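Local coordinates for chlamydomonas reinhardtii THB1 (Chlamydomonas reinhardtii, PDB 6CII), which is a group I truncated hemoglobin that binds heme, holding cyanide at the iron in this form, and probably also binds oxygen, at residues A[12-15]-A[19-22]; A[28-33]-A[98-103]. All coordinates share one frame; numbering follows the deposited sequence.

Both contacts use helix 16-33, but at opposite ends of it and for different jobs. Contact 1 is local: near the start of that helix, the turn after the short helix 10-13 folds back on the first turns, with backbone and small apolar groups meeting at close range. Contact 2, about 15 Å away between centres, is long-range in sequence, setting the far end of the helix against helix 87-103. Each is partly buried; contact 1 reaches the core through Val20, contact 2 through Thr100. Neither has a hydrogen bond directly across it. Contact 1 sets a methyl against main chain, with no side-chain donor or acceptor taking part, whereas in contact 2 Arg30 and Thr100 both bond His96 of helix 87-103.

Contact 1. Residues A[12-15]-A[19-22]; sequences SRMG and AVEK
Ala19 presses its methyl carbon against the backbone of the turn formed by Met14 and Gly15, and this is the tight part of the contact. CB of Ala19 lies 3.3 Å from the carbonyl O of Met14 and 3.9 Å from C of Gly15, so the small side chain sits against main chain. At the level of the backbone, the CA atoms of Gly15 and Ala19 are 5.2 Å apart. Gly15 makes that approach possible. It is the first residue to leave the helical conformation after helix 10-13, with a positive phi of 113°, and it closes a Schellman motif in which its N bonds the carbonyl O of Ser12 at 3.1 Å. A side chain at this backbone conformation would run into the carbonyl O of Met14 and crowd the Ala19 methyl as well. The result is the AB corner of the truncated-globin fold, between the short N-terminal helix and helix 16-33.

Packing is looser on the inner side. SD of Met14 comes to 4.4 Å from CG2 of Val20, but Met14 was modelled in two conformers, so this loose touch is uncertain. With chi1 at 176°, CG2 of Val20 lies beside the backbone N, anti to the carbonyl carbon, and reaches toward Met14. Val20 is buried all the same, packing on Met57 and Thr58 of helix 46-60, while Met14 also touches Phe61. Toward solvent, Gly15 is exposed, and Arg13 forms a salt bridge through NH2 with Glu113 of helix 108-126 and bonds through NE to the carbonyl O of Asp8.

With no hydrogen bond or charge pair joining them, what the two segments share is close fit rather than bonding: a methyl set against a carbonyl, beside a glycine backbone able to turn.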
ATOM      1  N   SER A  12      -9.389  -2.362 -12.043  1.00 12.31           N
ATOM      2  CA  SER A  12     -10.678  -1.981 -12.604  0.68 13.92           C
ATOM      3  C   SER A  12     -11.824  -2.668 -11.881  1.00 12.46           C
ATOM      4  O   SER A  12     -12.856  -2.036 -11.604  1.00 13.36           O
ATOM      5  CB  SER A  12     -10.711  -2.286 -14.097  0.68 12.87           C
ATOM      6  OG  SER A  12      -9.727  -1.491 -14.711  0.68 14.55           O
ATOM      7  N   ARG A  13     -11.657  -3.953 -11.551  1.00 11.84           N
ATOM      8  CA  ARG A  13     -12.739  -4.720 -10.937  1.00 13.71           C
ATOM      9  C   ARG A  13     -13.061  -4.227  -9.537  1.00 14.51           C
ATOM     10  O   ARG A  13     -14.209  -4.324  -9.086  1.00 15.57           O
ATOM     11  CB  ARG A  13     -12.364  -6.192 -10.930  1.00 11.79           C
ATOM     12  CG  ARG A  13     -12.384  -6.819 -12.352  1.00 13.41           C
ATOM     13  CD  ARG A  13     -11.988  -8.304 -12.387  1.00 16.06           C
ATOM     14  NE  ARG A  13     -10.556  -8.529 -12.199  1.00 20.18           N
ATOM     15  CZ  ARG A  13     -10.039  -9.161 -11.144  1.00 22.17           C
ATOM     16  NH1 ARG A  13     -10.845  -9.645 -10.214  1.00 22.92           N
ATOM     17  NH2 ARG A  13      -8.733  -9.338 -11.028  1.00 23.51           N
ATOM     18  N   MET A  14     -12.068  -3.692  -8.834  1.00 14.78           N
ATOM     19  CA  MET A  14     -12.355  -3.207  -7.495  0.55 14.80           C
ATOM     20  C   MET A  14     -12.932  -1.797  -7.497  1.00 16.23           C
ATOM     21  O   MET A  14     -13.262  -1.283  -6.423  1.00 18.81           O
ATOM     22  CB  MET A  14     -11.090  -3.293  -6.619  0.55 15.76           C
ATOM     23  CG  MET A  14      -9.944  -2.375  -7.010  0.55 13.51           C
ATOM     24  SD  MET A  14      -8.367  -2.824  -6.201  0.55 18.44           S
ATOM     25  CE  MET A  14      -8.961  -3.360  -4.585  0.55 19.23           C
ATOM     26  N   GLY A  15     -13.104  -1.185  -8.665  1.00 15.90           N
ATOM     27  CA  GLY A  15     -13.664   0.149  -8.737  1.00 15.89           C
ATOM     28  C   GLY A  15     -12.695   1.204  -9.211  1.00 20.79           C
ATOM     29  O   GLY A  15     -13.056   2.389  -9.238  1.00 18.05           O
ATOM     30  N   ALA A  19     -11.834   3.988  -5.952  1.00 11.16           N
ATOM     31  CA  ALA A  19     -11.663   2.983  -4.898  1.00 11.41           C
ATOM     32  C   ALA A  19     -10.247   3.012  -4.324  1.00 12.36           C
ATOM     33  O   ALA A  19     -10.059   2.961  -3.096  1.00 12.02           O
ATOM     34  CB  ALA A  19     -11.982   1.587  -5.446  1.00 12.60           C
ATOM     35  N   VAL A  20      -9.224   3.052  -5.197  1.00  9.81           N
ATOM     36  CA  VAL A  20      -7.857   3.039  -4.690  1.00  7.91           C
ATOM     37  C   VAL A  20      -7.551   4.328  -3.931  1.00 10.32           C
ATOM     38  O   VAL A  20      -6.944   4.298  -2.858  1.00 11.36           O
ATOM     39  CB  VAL A  20      -6.841   2.793  -5.822  1.00  7.47           C
ATOM     40  CG1 VAL A  20      -5.394   2.889  -5.280  1.00  9.31           C
ATOM     41  CG2 VAL A  20      -7.081   1.415  -6.426  1.00 14.72           C
ATOM     42  N   GLU A  21      -7.981   5.476  -4.461  1.00 12.54           N
ATOM     43  CA  GLU A  21      -7.709   6.723  -3.761  0.55 10.86           C
ATOM     44  C   GLU A  21      -8.369   6.743  -2.386  1.00 10.00           C
ATOM     45  O   GLU A  21      -7.733   7.145  -1.406  1.00 11.29           O
ATOM     46  CB  GLU A  21      -8.141   7.909  -4.614  0.55 14.41           C
ATOM     47  CG  GLU A  21      -7.294   8.010  -5.891  0.55 16.23           C
ATOM     48  CD  GLU A  21      -7.342   9.369  -6.554  0.55 19.41           C
ATOM     49  OE1 GLU A  21      -8.371  10.066  -6.425  0.55 20.10           O
ATOM     50  OE2 GLU A  21      -6.345   9.734  -7.212  0.55 21.31           O
ATOM     51  N   LYS A  22      -9.627   6.294  -2.288  1.00  9.70           N
ATOM     52  CA  LYS A  22     -10.292   6.226  -0.992  1.00 10.29           C
ATOM     53  C   LYS A  22      -9.565   5.263  -0.059  1.00 13.40           C
ATOM     54  O   LYS A  22      -9.342   5.577   1.117  1.00 10.39           O
ATOM     55  CB  LYS A  22     -11.757   5.804  -1.174  1.00 10.33           C
ATOM     56  CG  LYS A  22     -12.542   5.639   0.132  1.00 15.81           C
ATOM     57  CD  LYS A  22     -12.695   6.955   0.847  1.00 18.44           C
ATOM     58  CE  LYS A  22     -13.780   6.851   1.931  1.00 24.30           C
ATOM     59  NZ  LYS A  22     -13.883   8.142   2.654  1.00 29.52           N
TER

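Contact 2. Residues A[28-33]-A[98-103]; sequences YERIVA and DSTLQE. With CYN (cyanide ion), chain C.
Arg30 lays one face of its guanidinium over Ser99. The CB of Ser99 stands 3.3 Å above the guanidinium plane, displaced toward the rim, and lies 3.5 Å from NH2 of Arg30. Further back along the chain, CD of Arg30 passes 3.5 Å from OG1 of Thr100, the two side chains running past each other in opposite directions. A bend at chi3 (59°) turns the guanidinium after this passage. His96, one turn earlier on helix 87-103, positions both partners: its ND1 accepts a bond from Arg30 NE, and its carbonyl O bonds Thr100 OG1. Here the B and G helices of the 2-on-2 globin sandwich meet, and Thr100 continues the interface inward onto Ala23 and Val26. A leucine in place of Arg30 would probably leave His96 ND1 without its donor and strip Ser99 CB of its flat cover. Farther out, Glu103 OE1 is 5.2 Å from Arg30 NH1, an opposite charge but not a contact. Tyr28 leaves the backbone on the side away from helix 87-103, and in the distal heme pocket its OH donates a 2.6 Å hydrogen bond to the cyanide N at the ring edge, while NE2 of Gln49 and Gln53 also bond that hydroxyl.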
ATOM      1  N   TYR A  28      -3.990   5.673   5.349  1.00  8.63           N
ATOM      2  CA  TYR A  28      -3.069   6.558   6.036  1.00  8.06           C
ATOM      3  C   TYR A  28      -3.706   7.273   7.225  1.00  9.24           C
ATOM      4  O   TYR A  28      -2.978   7.695   8.120  1.00  9.50           O
ATOM      5  CB  TYR A  28      -2.460   7.581   5.064  1.00  5.87           C
ATOM      6  CG  TYR A  28      -1.308   6.936   4.300  1.00  7.72           C
ATOM      7  CD1 TYR A  28      -0.230   6.371   4.985  1.00 11.14           C
ATOM      8  CD2 TYR A  28      -1.323   6.866   2.936  1.00  8.44           C
ATOM      9  CE1 TYR A  28       0.801   5.754   4.308  1.00  9.84           C
ATOM     10  CE2 TYR A  28      -0.283   6.266   2.244  1.00 10.80           C
ATOM     11  CZ  TYR A  28       0.759   5.717   2.938  1.00 12.13           C
ATOM     12  OH  TYR A  28       1.730   5.109   2.221  1.00 10.30           O
ATOM     13  N   GLU A  29      -5.034   7.469   7.252  1.00  8.85           N
ATOM     14  CA  GLU A  29      -5.635   7.973   8.491  1.00  9.06           C
ATOM     15  C   GLU A  29      -5.467   6.976   9.633  1.00 10.93           C
ATOM     16  O   GLU A  29      -5.191   7.380  10.773  1.00  9.61           O
ATOM     17  CB  GLU A  29      -7.116   8.332   8.286  1.00  9.83           C
ATOM     18  CG  GLU A  29      -7.313   9.550   7.343  1.00 11.23           C
ATOM     19  CD  GLU A  29      -6.664  10.878   7.822  1.00 15.52           C
ATOM     20  OE1 GLU A  29      -6.180  10.968   8.954  1.00 17.62           O
ATOM     21  OE2 GLU A  29      -6.622  11.843   7.037  1.00 24.38           O
ATOM     22  N   ARG A  30      -5.605   5.671   9.348  1.00  7.57           N
ATOM     23  CA  ARG A  30      -5.350   4.651  10.369  1.00  7.57           C
ATOM     24  C   ARG A  30      -3.876   4.611  10.745  1.00  8.39           C
ATOM     25  O   ARG A  30      -3.531   4.417  11.909  1.00 11.20           O
ATOM     26  CB  ARG A  30      -5.779   3.264   9.867  1.00 10.04           C
ATOM     27  CG  ARG A  30      -7.239   3.148   9.502  1.00 10.35           C
ATOM     28  CD  ARG A  30      -7.529   1.794   8.851  1.00 11.95           C
ATOM     29  NE  ARG A  30      -7.183   0.667   9.724  1.00 12.20           N
ATOM     30  CZ  ARG A  30      -8.049  -0.141  10.322  1.00 16.71           C
ATOM     31  NH1 ARG A  30      -9.358   0.022  10.164  1.00 13.82           N
ATOM     32  NH2 ARG A  30      -7.598  -1.136  11.083  1.00 11.78           N
ATOM     33  N   ILE A  31      -2.982   4.739   9.762  1.00  8.51           N
ATOM     34  CA  ILE A  31      -1.568   4.579  10.089  1.00  5.65           C
ATOM     35  C   ILE A  31      -1.092   5.714  10.988  1.00  9.04           C
ATOM     36  O   ILE A  31      -0.341   5.495  11.953  1.00 10.00           O
ATOM     37  CB  ILE A  31      -0.746   4.463   8.794  1.00 11.48           C
ATOM     38  CG1 ILE A  31      -0.907   3.036   8.254  1.00 14.39           C
ATOM     39  CG2 ILE A  31       0.709   4.805   9.057  1.00 11.76           C
ATOM     40  CD1 ILE A  31      -0.384   2.798   6.827  1.00 15.94           C
ATOM     41  N   VAL A  32      -1.539   6.943  10.725  1.00 12.52           N
ATOM     42  CA  VAL A  32      -1.029   8.037  11.538  1.00  9.98           C
ATOM     43  C   VAL A  32      -1.662   8.044  12.912  1.00 11.97           C
ATOM     44  O   VAL A  32      -1.150   8.724  13.800  1.00 12.92           O
ATOM     45  CB  VAL A  32      -1.204   9.404  10.847  1.00 13.25           C
ATOM     46  CG1 VAL A  32      -0.510   9.409   9.507  1.00 13.43           C
ATOM     47  CG2 VAL A  32      -2.665   9.772  10.729  1.00 16.08           C
ATOM     48  N   ALA A  33      -2.752   7.295  13.105  1.00 10.74           N
ATOM     49  CA  ALA A  33      -3.363   7.137  14.417  1.00  9.92           C
ATOM     50  C   ALA A  33      -2.793   5.946  15.176  1.00 11.68           C
ATOM     51  O   ALA A  33      -3.130   5.764  16.346  1.00 12.58           O
ATOM     52  CB  ALA A  33      -4.890   6.975  14.298  1.00 10.85           C
ATOM     53  N   ASP A  98      -5.874  -4.395   4.738  1.00 11.11           N
ATOM     54  CA  ASP A  98      -6.921  -5.404   4.635  1.00 13.19           C
ATOM     55  C   ASP A  98      -8.193  -4.908   5.301  1.00 10.41           C
ATOM     56  O   ASP A  98      -9.276  -4.977   4.714  1.00  9.48           O
ATOM     57  CB  ASP A  98      -6.466  -6.716   5.260  1.00 10.65           C
ATOM     58  CG  ASP A  98      -7.559  -7.778   5.195  1.00 17.21           C
ATOM     59  OD1 ASP A  98      -7.676  -8.447   4.165  1.00 24.69           O
ATOM     60  OD2 ASP A  98      -8.325  -7.913   6.161  1.00 23.66           O
ATOM     61  N   SER A  99      -8.067  -4.358   6.515  1.00 13.83           N
ATOM     62  CA  SER A  99      -9.225  -3.814   7.229  1.00 11.81           C
ATOM     63  C   SER A  99      -9.868  -2.664   6.468  1.00 11.42           C
ATOM     64  O   SER A  99     -11.096  -2.514   6.476  1.00 10.76           O
ATOM     65  CB  SER A  99      -8.799  -3.346   8.622  1.00 13.33           C
ATOM     66  OG  SER A  99      -8.512  -4.468   9.451  1.00 21.00           O
ATOM     67  N   THR A 100      -9.046  -1.819   5.827  1.00  9.61           N
ATOM     68  CA  THR A 100      -9.583  -0.733   5.011  1.00  7.48           C
ATOM     69  C   THR A 100     -10.411  -1.268   3.857  1.00  8.84           C
ATOM     70  O   THR A 100     -11.512  -0.769   3.575  1.00 11.92           O
ATOM     71  CB  THR A 100      -8.438   0.118   4.471  1.00 14.05           C
ATOM     72  OG1 THR A 100      -7.771   0.774   5.556  1.00 11.51           O
ATOM     73  CG2 THR A 100      -8.948   1.123   3.441  1.00 12.20           C
ATOM     74  N   LEU A 101      -9.865  -2.255   3.134  1.00  9.89           N
ATOM     75  CA  LEU A 101     -10.591  -2.789   1.987  1.00 11.18           C
ATOM     76  C   LEU A 101     -11.885  -3.449   2.435  1.00 12.72           C
ATOM     77  O   LEU A 101     -12.917  -3.337   1.761  1.00 13.13           O
ATOM     78  CB  LEU A 101      -9.701  -3.775   1.246  1.00  8.63           C
ATOM     79  CG  LEU A 101      -8.489  -3.156   0.558  1.00 12.37           C
ATOM     80  CD1 LEU A 101      -7.668  -4.284  -0.103  1.00 10.66           C
ATOM     81  CD2 LEU A 101      -8.885  -2.088  -0.449  1.00 16.19           C
ATOM     82  N   GLN A 102     -11.852  -4.098   3.601  1.00 10.23           N
ATOM     83  CA  GLN A 102     -13.050  -4.721   4.147  1.00 13.91           C
ATOM     84  C   GLN A 102     -14.108  -3.673   4.453  1.00 17.25           C
ATOM     85  O   GLN A 102     -15.278  -3.820   4.082  1.00 16.67           O
ATOM     86  CB  GLN A 102     -12.683  -5.506   5.410  1.00 13.84           C
ATOM     87  CG  GLN A 102     -13.878  -6.122   6.118  1.00 15.29           C
ATOM     88  CD  GLN A 102     -14.573  -7.201   5.301  1.00 30.66           C
ATOM     89  OE1 GLN A 102     -13.971  -7.827   4.422  1.00 30.54           O
ATOM     90  NE2 GLN A 102     -15.853  -7.423   5.588  1.00 29.54           N
ATOM     91  N   GLU A 103     -13.702  -2.591   5.113  1.00 14.18           N
ATOM     92  CA  GLU A 103     -14.655  -1.549   5.484  1.00 14.68           C
ATOM     93  C   GLU A 103     -15.269  -0.898   4.262  1.00 17.76           C
ATOM     94  O   GLU A 103     -16.452  -0.519   4.283  1.00 19.15           O
ATOM     95  CB  GLU A 103     -13.971  -0.481   6.329  1.00 16.49           C
ATOM     96  CG  GLU A 103     -14.977   0.334   7.098  1.00 25.36           C
ATOM     97  CD  GLU A 103     -14.349   1.536   7.729  1.00 29.88           C
ATOM     98  OE1 GLU A 103     -13.235   1.878   7.301  1.00 26.07           O
ATOM     99  OE2 GLU A 103     -14.963   2.119   8.645  1.00 24.63           O
TER
HETATM  100  C   CYN C 202       4.515   2.903   3.107  1.00  9.72           C
HETATM  101  N   CYN C 202       3.533   3.476   3.199  1.00 15.40           N